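Local structure of vesicular integral-membrane protein VIP36 (Canis lupus familiaris, 2DUR) at residues W27-T33 with E50-H56; T43-K49 with A209-S215; N79-I85 with L113-N118. The protein serves as a calcium-dependent lectin of the early secretory pathway, binding high-mannose glycans through this lumenal domain and taking part in glycoprotein transport and sorting. One frame throughout, in Å; residues are numbered along the deposited sequence. Where two conformers were deposited one is given.

Contact 1 (W27-T33 with E50-H56); sequences WDFQGST and EGSIWNH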
# COMPACT_ATOMS: atom_id res chain seq x y z
N TRP A 27 8.95 1.83 -13.01
CA TRP A 27 7.77 1.04 -12.61
C TRP A 27 7.15 0.38 -13.83
O TRP A 27 7.22 0.95 -14.93
CB TRP A 27 6.72 1.96 -12.01
CG TRP A 27 7.18 2.69 -10.77
CD1 TRP A 27 8.01 3.80 -10.73
CD2 TRP A 27 6.88 2.37 -9.40
NE1 TRP A 27 8.22 4.18 -9.42
CE2 TRP A 27 7.55 3.32 -8.59
CE3 TRP A 27 6.10 1.37 -8.78
CZ2 TRP A 27 7.48 3.30 -7.18
CZ3 TRP A 27 6.02 1.36 -7.37
CH2 TRP A 27 6.71 2.33 -6.59
N ASP A 28 6.58 -0.81 -13.62
CA ASP A 28 5.75 -1.49 -14.61
C ASP A 28 4.30 -1.11 -14.33
O ASP A 28 3.87 -1.08 -13.17
CB ASP A 28 5.91 -3.00 -14.51
CG ASP A 28 7.26 -3.49 -14.99
OD1 ASP A 28 7.62 -3.17 -16.13
OD2 ASP A 28 7.94 -4.22 -14.26
N PHE A 29 3.55 -0.83 -15.38
CA PHE A 29 2.15 -0.41 -15.29
C PHE A 29 1.30 -1.56 -15.82
O PHE A 29 1.46 -1.97 -16.96
CB PHE A 29 1.95 0.89 -16.08
CG PHE A 29 2.85 2.00 -15.61
CD1 PHE A 29 4.10 2.20 -16.20
CD2 PHE A 29 2.48 2.79 -14.52
CE1 PHE A 29 4.95 3.20 -15.73
CE2 PHE A 29 3.31 3.80 -14.05
CZ PHE A 29 4.56 3.99 -14.66
N GLN A 30 0.43 -2.10 -14.96
CA GLN A 30 -0.22 -3.40 -15.25
C GLN A 30 -1.73 -3.30 -15.12
O GLN A 30 -2.27 -2.47 -14.38
CB GLN A 30 0.32 -4.51 -14.30
CG GLN A 30 -0.25 -5.92 -14.57
CD GLN A 30 -1.64 -6.12 -13.97
OE1 GLN A 30 -1.99 -5.47 -12.99
NE2 GLN A 30 -2.43 -7.02 -14.57
N GLY A 31 -2.45 -4.14 -15.87
CA GLY A 31 -3.91 -4.15 -15.71
C GLY A 31 -4.57 -2.86 -16.21
O GLY A 31 -4.08 -2.22 -17.14
N SER A 32 -5.67 -2.49 -15.57
CA SER A 32 -6.44 -1.31 -15.96
C SER A 32 -5.68 0.01 -15.82
O SER A 32 -6.15 1.02 -16.33
CB SER A 32 -7.78 -1.23 -15.22
OG SER A 32 -7.57 -1.25 -13.79
N THR A 33 -4.52 -0.02 -15.16
CA THR A 33 -3.74 1.20 -14.93
C THR A 33 -3.52 2.03 -16.20
O THR A 33 -3.11 1.50 -17.23
CB THR A 33 -2.39 0.85 -14.33
OG1 THR A 33 -2.64 0.21 -13.07
CG2 THR A 33 -1.54 2.11 -14.10
N GLU A 50 -9.10 -4.07 -12.52
CA GLU A 50 -7.98 -4.33 -11.61
C GLU A 50 -6.72 -3.79 -12.23
O GLU A 50 -6.38 -4.13 -13.37
CB GLU A 50 -7.86 -5.83 -11.35
CG GLU A 50 -9.00 -6.30 -10.44
CD GLU A 50 -9.14 -7.81 -10.28
OE1 GLU A 50 -8.46 -8.59 -10.98
OE2 GLU A 50 -9.98 -8.20 -9.44
N GLY A 51 -6.02 -2.92 -11.49
CA GLY A 51 -4.80 -2.32 -12.05
C GLY A 51 -3.73 -2.28 -10.98
O GLY A 51 -4.04 -2.21 -9.80
N SER A 52 -2.47 -2.32 -11.40
CA SER A 52 -1.38 -2.25 -10.43
C SER A 52 -0.19 -1.51 -11.03
O SER A 52 -0.13 -1.30 -12.25
CB SER A 52 -0.97 -3.65 -9.99
OG SER A 52 -0.30 -4.37 -11.02
N ILE A 53 0.74 -1.14 -10.16
CA ILE A 53 2.06 -0.64 -10.55
C ILE A 53 3.08 -1.34 -9.66
O ILE A 53 2.80 -1.63 -8.47
CB ILE A 53 2.19 0.92 -10.42
CG1 ILE A 53 1.87 1.42 -9.00
CG2 ILE A 53 1.30 1.64 -11.44
CD1 ILE A 53 2.20 2.90 -8.80
N TRP A 54 4.22 -1.69 -10.23
CA TRP A 54 5.23 -2.46 -9.52
C TRP A 54 6.59 -1.85 -9.78
O TRP A 54 6.97 -1.64 -10.93
CB TRP A 54 5.17 -3.94 -9.90
CG TRP A 54 3.95 -4.58 -9.28
CD1 TRP A 54 2.73 -4.82 -9.86
CD2 TRP A 54 3.85 -5.05 -7.92
NE1 TRP A 54 1.87 -5.42 -8.95
CE2 TRP A 54 2.53 -5.56 -7.75
CE3 TRP A 54 4.74 -5.08 -6.84
CZ2 TRP A 54 2.09 -6.10 -6.53
CZ3 TRP A 54 4.30 -5.62 -5.61
CH2 TRP A 54 2.98 -6.12 -5.48
N ASN A 55 7.33 -1.57 -8.71
CA ASN A 55 8.68 -0.96 -8.82
C ASN A 55 9.62 -1.98 -9.44
O ASN A 55 9.51 -3.18 -9.16
CB ASN A 55 9.08 -0.55 -7.39
CG ASN A 55 10.29 0.38 -7.30
OD1 ASN A 55 11.03 0.29 -6.32
ND2 ASN A 55 10.45 1.32 -8.24
N HIS A 56 10.53 -1.52 -10.31
CA HIS A 56 11.46 -2.41 -11.00
C HIS A 56 12.46 -3.12 -10.09
O HIS A 56 12.73 -4.30 -10.27
CB HIS A 56 12.27 -1.60 -12.02
CG HIS A 56 11.58 -1.40 -13.32
ND1 HIS A 56 12.27 -1.23 -14.50
CD2 HIS A 56 10.26 -1.33 -13.64
CE1 HIS A 56 11.40 -1.07 -15.49
NE2 HIS A 56 10.18 -1.12 -15.00
O HOH W 1 8.61 -0.85 -17.17
O HOH W 2 -5.45 -6.90 -14.08
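Two torsions bring Gln30 and Ser52 together. CG of Gln30 stands anti to the backbone N (chi1 -177°), and a bend at chi2 swings the amide over the neighbouring strand. There OE1 accepts the hydroxyl proton of Ser52, OG to OE1 2.8 Å, with the donor a little out of the amide plane. The two side chains lie on the same face of the sheet, directly above the hydrogen-bonded pair that their backbones make. A second such pair, Asp28 with Trp54, continues the antiparallel ladder, with Asp28 N 2.8 Å from Trp54 O. The ladder finishes at a type II' turn from Gln30 to Thr33, where Ser32 N gives a nearly straight bond to Glu50 O.

On the opposite face, Trp27 lays its indole against Asn55. CB of Asn55 sits 3.7 Å from the centroid of the Trp27 six-membered ring, a CH-pi contact close to the ring normal. ND2 of Asn55 lies over the same ring system, nearer the rim, with the amide plane turned 35° from the indole. Both polar ends have other partners: Trp27 NE1 donates to Ser11 O, and Asn55 OD1 meets His10. Further along, Ile53 sends CG2 obliquely to Phe29, 3.5 Å from its CD2, and CD1 toward Trp27.

At the far end one water donates to Trp27 O and Asp28 OD1 and is hydrogen-bonded to His56 NE2, while Asp28 OD2 forms a salt bridge with Arg93. Trp27 and Ile53 pack on Met223 of the second sheet, whereas the side-chain and water links that tie the edge strand to its neighbour gather mainly on the face of Asp28, Gln30 and Ser52.

Contact 2 (T43-K49 with A209-S215); sequences TPDERSK and AGTGDLS. With MAN (alpha-D-mannopyranose), chain C; MAN (alpha-D-mannopyranose), chain B.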
# COMPACT_ATOMS: atom_id res chain seq x y z
N THR A 43 -7.48 2.37 -11.40
CA THR A 43 -8.77 2.03 -12.02
C THR A 43 -9.54 3.31 -12.31
O THR A 43 -9.46 4.25 -11.52
CB THR A 43 -9.66 1.13 -11.14
OG1 THR A 43 -10.17 1.88 -10.01
CG2 THR A 43 -8.93 -0.14 -10.68
N PRO A 44 -10.33 3.32 -13.40
CA PRO A 44 -11.32 4.36 -13.55
C PRO A 44 -12.54 4.01 -12.71
O PRO A 44 -12.61 2.92 -12.09
CB PRO A 44 -11.69 4.26 -15.02
CG PRO A 44 -11.57 2.78 -15.32
CD PRO A 44 -10.44 2.30 -14.47
N ASP A 45 -13.51 4.92 -12.71
CA ASP A 45 -14.76 4.76 -11.99
C ASP A 45 -15.69 3.90 -12.84
O ASP A 45 -16.78 4.31 -13.24
CB ASP A 45 -15.36 6.15 -11.68
CG ASP A 45 -16.50 6.13 -10.68
OD1 ASP A 45 -16.87 5.06 -10.15
OD2 ASP A 45 -17.05 7.25 -10.42
N GLU A 46 -15.21 2.69 -13.15
CA GLU A 46 -15.95 1.72 -13.95
C GLU A 46 -15.86 0.38 -13.26
O GLU A 46 -14.94 0.14 -12.45
CB GLU A 46 -15.34 1.63 -15.35
CG GLU A 46 -15.51 2.94 -16.13
CD GLU A 46 -14.73 2.99 -17.42
OE1 GLU A 46 -14.21 1.95 -17.89
OE2 GLU A 46 -14.64 4.10 -17.99
N ARG A 47 -16.79 -0.51 -13.61
CA ARG A 47 -16.91 -1.79 -12.91
C ARG A 47 -15.90 -2.82 -13.40
O ARG A 47 -15.42 -2.75 -14.54
CB ARG A 47 -18.35 -2.30 -13.05
CG ARG A 47 -19.32 -1.42 -12.29
CD ARG A 47 -20.76 -1.88 -12.40
NE ARG A 47 -21.16 -1.90 -13.80
CZ ARG A 47 -22.36 -2.32 -14.20
NH1 ARG A 47 -23.26 -2.72 -13.32
NH2 ARG A 47 -22.64 -2.32 -15.49
N SER A 48 -15.59 -3.76 -12.51
CA SER A 48 -14.77 -4.93 -12.84
C SER A 48 -13.42 -4.57 -13.45
O SER A 48 -13.05 -5.07 -14.52
CB SER A 48 -15.55 -5.91 -13.73
OG SER A 48 -16.69 -6.36 -13.02
N LYS A 49 -12.67 -3.72 -12.74
CA LYS A 49 -11.31 -3.33 -13.15
C LYS A 49 -10.30 -3.73 -12.08
O LYS A 49 -10.63 -3.75 -10.89
CB LYS A 49 -11.21 -1.81 -13.36
CG LYS A 49 -12.22 -1.23 -14.37
CD LYS A 49 -11.81 -1.55 -15.80
CE LYS A 49 -12.89 -1.06 -16.77
NZ LYS A 49 -12.70 -1.64 -18.12
N ALA A 209 -5.35 -1.51 -7.22
CA ALA A 209 -6.72 -1.21 -6.85
C ALA A 209 -7.66 -2.09 -7.62
O ALA A 209 -7.31 -2.60 -8.68
CB ALA A 209 -7.06 0.27 -7.11
N GLY A 210 -8.85 -2.26 -7.06
CA GLY A 210 -9.86 -3.07 -7.74
C GLY A 210 -11.22 -2.41 -7.61
O GLY A 210 -11.50 -1.68 -6.66
N THR A 211 -12.07 -2.68 -8.62
CA THR A 211 -13.50 -2.33 -8.61
C THR A 211 -14.24 -3.62 -8.99
O THR A 211 -13.68 -4.45 -9.71
CB THR A 211 -13.83 -1.21 -9.65
OG1 THR A 211 -13.46 -1.63 -10.96
CG2 THR A 211 -13.05 0.07 -9.31
N GLY A 212 -15.46 -3.77 -8.48
CA GLY A 212 -16.29 -4.96 -8.76
C GLY A 212 -17.60 -4.46 -9.32
O GLY A 212 -17.61 -3.80 -10.36
N ASP A 213 -18.70 -4.80 -8.65
CA ASP A 213 -20.02 -4.27 -9.03
C ASP A 213 -20.10 -2.79 -8.67
O ASP A 213 -21.03 -2.10 -9.13
CB ASP A 213 -21.12 -5.01 -8.29
CG ASP A 213 -21.23 -6.47 -8.71
OD1 ASP A 213 -20.90 -6.77 -9.87
OD2 ASP A 213 -21.67 -7.28 -7.88
N LEU A 214 -19.16 -2.34 -7.83
CA LEU A 214 -19.04 -0.92 -7.41
C LEU A 214 -17.68 -0.41 -7.80
O LEU A 214 -16.72 -1.18 -7.93
CB LEU A 214 -19.23 -0.82 -5.90
CG LEU A 214 -20.57 -1.34 -5.36
CD1 LEU A 214 -20.60 -1.29 -3.84
CD2 LEU A 214 -21.73 -0.55 -5.98
N SER A 215 -17.56 0.90 -7.99
CA SER A 215 -16.35 1.42 -8.55
C SER A 215 -15.98 2.77 -7.91
O SER A 215 -16.72 3.30 -7.07
CB SER A 215 -16.47 1.55 -10.07
OG SER A 215 -17.42 2.54 -10.40
C1 MAN C . -19.03 -7.63 -6.41
C2 MAN C . -17.87 -8.50 -5.93
C3 MAN C . -17.34 -8.00 -4.58
C4 MAN C . -17.05 -6.49 -4.61
C5 MAN C . -18.36 -5.80 -4.97
C6 MAN C . -18.22 -4.28 -4.94
O1 MAN C . -20.23 -7.98 -5.72
O2 MAN C . -16.84 -8.44 -6.89
O3 MAN C . -16.17 -8.74 -4.23
O4 MAN C . -16.58 -6.01 -3.37
O5 MAN C . -18.69 -6.25 -6.27
O6 MAN C . -17.39 -3.85 -6.00
C1 MAN B . -16.74 -9.68 -7.61
C2 MAN B . -15.29 -9.86 -8.01
C3 MAN B . -14.93 -8.76 -9.01
C4 MAN B . -15.91 -8.73 -10.18
C5 MAN B . -17.37 -8.68 -9.68
C6 MAN B . -18.38 -8.86 -10.82
O2 MAN B . -15.17 -11.14 -8.59
O3 MAN B . -13.61 -8.96 -9.45
O4 MAN B . -15.63 -7.61 -10.97
O5 MAN B . -17.57 -9.74 -8.76
O6 MAN B . -19.71 -9.01 -10.30
O HOH W 3 -23.28 -2.64 -10.61
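The mannose site of this L-type lectin domain is partly built here, where the 43-49 loop packs against the end of strand 204-211 and the glycine-containing loop after it. Thr211 is the hub: its OG1 donates to Glu46 O at 2.7 Å, in the carbonyl plane, and accepts from Lys49 N at 2.9 Å. With chi1 at 58°, OG1 sits between backbone N and carbonyl carbon, while CG2 meets Thr43 OG1 tip to tip. Ser48 N donates to Gly212 O, and Ser215 OG closes the other end on Asp45 OD1, 2.6 Å away on the anti side of the carboxylate.

Both loops then hold sugar. Ser48 OG shares a hydrogen bond with O4 of the chain B mannose, 2.6 Å. Asp213 spans the disaccharide, its OD1 taking O6 of the chain B mannose and its OD2 taking O1 of the chain C mannose, while Asp213 N and Leu214 N donate to O5 and O6 of the chain C residue.

Strand 204-211 lies between strands 49-55 and 84-90 in one sheet; Thr43, bonded to His218, ends strand 40-43, which pairs with 217-227 in the other sheet.

Contact 3 (N79-I85 with L113-N118); sequences NLHGDGI and LDTYPN. With CA (calcium ion), chain E; MAN (alpha-D-mannopyranose), chain C.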
# COMPACT_ATOMS: atom_id res chain seq x y z
N ASN A 79 -23.77 4.70 -0.47
CA ASN A 79 -22.59 3.87 -0.18
C ASN A 79 -22.13 3.00 -1.36
O ASN A 79 -21.33 2.09 -1.20
CB ASN A 79 -22.75 3.11 1.18
CG ASN A 79 -23.16 1.62 1.05
OD1 ASN A 79 -22.76 0.78 1.89
ND2 ASN A 79 -23.98 1.28 0.04
N LEU A 80 -22.60 3.33 -2.57
CA LEU A 80 -22.36 2.50 -3.76
C LEU A 80 -21.06 2.83 -4.48
O LEU A 80 -21.04 3.34 -5.61
CB LEU A 80 -23.57 2.57 -4.71
CG LEU A 80 -24.92 2.15 -4.11
CD1 LEU A 80 -25.99 2.35 -5.16
CD2 LEU A 80 -24.92 0.68 -3.64
N HIS A 81 -19.95 2.49 -3.82
CA HIS A 81 -18.63 2.70 -4.39
C HIS A 81 -17.70 1.63 -3.81
O HIS A 81 -18.02 1.01 -2.82
CB HIS A 81 -18.07 4.09 -4.03
CG HIS A 81 -17.97 4.32 -2.55
ND1 HIS A 81 -18.92 5.03 -1.84
CD2 HIS A 81 -17.08 3.87 -1.63
CE1 HIS A 81 -18.60 5.04 -0.56
NE2 HIS A 81 -17.49 4.33 -0.41
N GLY A 82 -16.56 1.46 -4.44
CA GLY A 82 -15.56 0.48 -4.00
C GLY A 82 -14.50 0.24 -5.07
O GLY A 82 -14.55 0.84 -6.16
N ASP A 83 -13.53 -0.64 -4.82
CA ASP A 83 -13.40 -1.37 -3.55
C ASP A 83 -12.27 -0.87 -2.66
O ASP A 83 -12.29 -1.11 -1.44
CB ASP A 83 -13.17 -2.86 -3.87
CG ASP A 83 -14.48 -3.57 -4.16
OD1 ASP A 83 -14.82 -3.78 -5.35
OD2 ASP A 83 -15.19 -3.87 -3.18
N GLY A 84 -11.29 -0.21 -3.27
CA GLY A 84 -10.15 0.34 -2.53
C GLY A 84 -8.79 0.12 -3.17
O GLY A 84 -8.66 -0.40 -4.28
N ILE A 85 -7.76 0.52 -2.43
CA ILE A 85 -6.37 0.44 -2.85
C ILE A 85 -5.62 -0.49 -1.91
O ILE A 85 -5.91 -0.49 -0.71
CB ILE A 85 -5.70 1.87 -2.80
CG1 ILE A 85 -6.26 2.75 -3.93
CG2 ILE A 85 -4.17 1.77 -2.85
CD1 ILE A 85 -5.83 4.25 -3.80
N LEU A 113 -6.56 -0.02 1.89
CA LEU A 113 -7.43 1.16 2.10
C LEU A 113 -8.78 0.72 1.50
O LEU A 113 -9.01 0.84 0.29
CB LEU A 113 -6.85 2.36 1.34
CG LEU A 113 -5.60 3.01 1.93
CD1 LEU A 113 -4.39 2.17 1.62
CD2 LEU A 113 -5.42 4.40 1.34
N ASP A 114 -9.62 0.15 2.36
CA ASP A 114 -10.85 -0.54 1.94
C ASP A 114 -12.02 0.43 2.09
O ASP A 114 -12.28 0.91 3.19
CB ASP A 114 -11.03 -1.78 2.84
CG ASP A 114 -12.20 -2.68 2.42
OD1 ASP A 114 -12.29 -3.84 2.91
OD2 ASP A 114 -13.02 -2.24 1.59
N THR A 115 -12.75 0.71 1.00
CA THR A 115 -13.80 1.70 1.02
C THR A 115 -15.22 1.13 1.05
O THR A 115 -16.19 1.88 1.12
CB THR A 115 -13.73 2.60 -0.23
OG1 THR A 115 -13.88 1.78 -1.38
CG2 THR A 115 -12.39 3.36 -0.33
N TYR A 116 -15.37 -0.19 0.99
CA TYR A 116 -16.69 -0.80 0.93
C TYR A 116 -16.85 -1.93 1.96
O TYR A 116 -16.08 -2.88 1.89
CB TYR A 116 -16.94 -1.36 -0.48
CG TYR A 116 -18.27 -2.04 -0.59
CD1 TYR A 116 -19.46 -1.31 -0.44
CD2 TYR A 116 -18.35 -3.41 -0.84
CE1 TYR A 116 -20.69 -1.95 -0.52
CE2 TYR A 116 -19.59 -4.05 -0.93
CZ TYR A 116 -20.75 -3.30 -0.75
OH TYR A 116 -21.98 -3.92 -0.84
N PRO A 117 -17.83 -1.83 2.88
CA PRO A 117 -18.00 -2.94 3.84
C PRO A 117 -18.70 -4.14 3.22
O PRO A 117 -19.93 -4.14 3.08
CB PRO A 117 -18.84 -2.33 4.97
CG PRO A 117 -19.56 -1.16 4.34
CD PRO A 117 -18.78 -0.72 3.13
N ASN A 118 -17.92 -5.15 2.82
CA ASN A 118 -18.50 -6.38 2.29
C ASN A 118 -19.17 -7.20 3.39
O ASN A 118 -20.09 -7.97 3.14
CB ASN A 118 -17.40 -7.23 1.66
CG ASN A 118 -16.84 -6.60 0.42
OD1 ASN A 118 -15.94 -5.77 0.49
ND2 ASN A 118 -17.36 -7.00 -0.73
CA CA E . -14.29 -4.38 1.50
C1 MAN C . -19.03 -7.63 -6.41
C2 MAN C . -17.87 -8.50 -5.93
C3 MAN C . -17.34 -8.00 -4.58
C4 MAN C . -17.05 -6.49 -4.61
C5 MAN C . -18.36 -5.80 -4.97
C6 MAN C . -18.22 -4.28 -4.94
O1 MAN C . -20.23 -7.98 -5.72
O2 MAN C . -16.84 -8.44 -6.89
O3 MAN C . -16.17 -8.74 -4.23
O4 MAN C . -16.58 -6.01 -3.37
O5 MAN C . -18.69 -6.25 -6.27
O6 MAN C . -17.39 -3.85 -6.00
O HOH W 4 -19.04 1.88 0.42
O HOH W 5 -16.81 4.58 2.18
O HOH W 6 -13.93 -3.59 -0.78
O HOH W 7 -12.87 -6.34 1.14
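Asp83 and Asn118, one from each segment, grip the same sugar hydroxyl. O4 of the chain C mannose donates to Asp83 OD2 at 2.6 Å and accepts from Asn118 ND2 at 2.9 Å along a nearly straight N-H line; Asp83 OD1 takes the proton of O6. Asn118 turns its other amide atom to the calcium ion, OD1 lying 2.4 Å from the metal.

Around the calcium, Asp114 binds through both carboxylate oxygens, Tyr116 through its backbone O, and two waters fill further positions; Asp145 completes the shell. Asp114 CG stands anti to its backbone N (chi1 -174°), which carries the carboxylate to the metal. One of the metal waters also donates to Asp83 O and Asp83 OD2, so the ion is linked to Asp83 through this water, alongside the direct link that Asn118 makes to the sugar.

Outside this shell, Tyr116 N donates to Asp114 OD2, an Asx turn that shapes the metal loop. Thr115 N donates to Asp83 O at 3.1 Å. A cis peptide precedes Asp83, and strands 84-90 and 109-114 then pair, with Leu113 N 2.7 Å from Ile85 O. CB of Tyr116 packs on His81 O, while His81 NE2 makes a weak bond to Thr115 O, backed by a water held between the same two residues.

The geometry is consistent with an indirect role for calcium: binding OD1 would fix the rotation of the Asn118 amide, leaving its NH2 toward the mannose, and the bound water would help to orient Asp83. The positive ion probably also tempers the charge of the two nearby carboxylates, Asp83 and Asp114.

All three contacts lie on the seven-stranded sheet of the legume-lectin-like beta sandwich. Contact 1 joins its outermost strand 27-31 to 49-55, contact 2 brings in 204-211, and contact 3 pairs 84-90 with 109-114, so together they step across five adjacent strands. Centres of contacts 1 and 2 are 15 Å apart, those of 2 and 3 only 10 Å, and those of 1 and 3 20 Å. Backbone bonds join neighbours: Gly51 O to Ala209 N, and Gly210 O to Asp83 N. Along the chain, contacts 1 and 2 interleave, while contact 3 is nested within the loop closed by contact 2. Distant sequence segments thus converge on one mannose, shared by contacts 2 and 3.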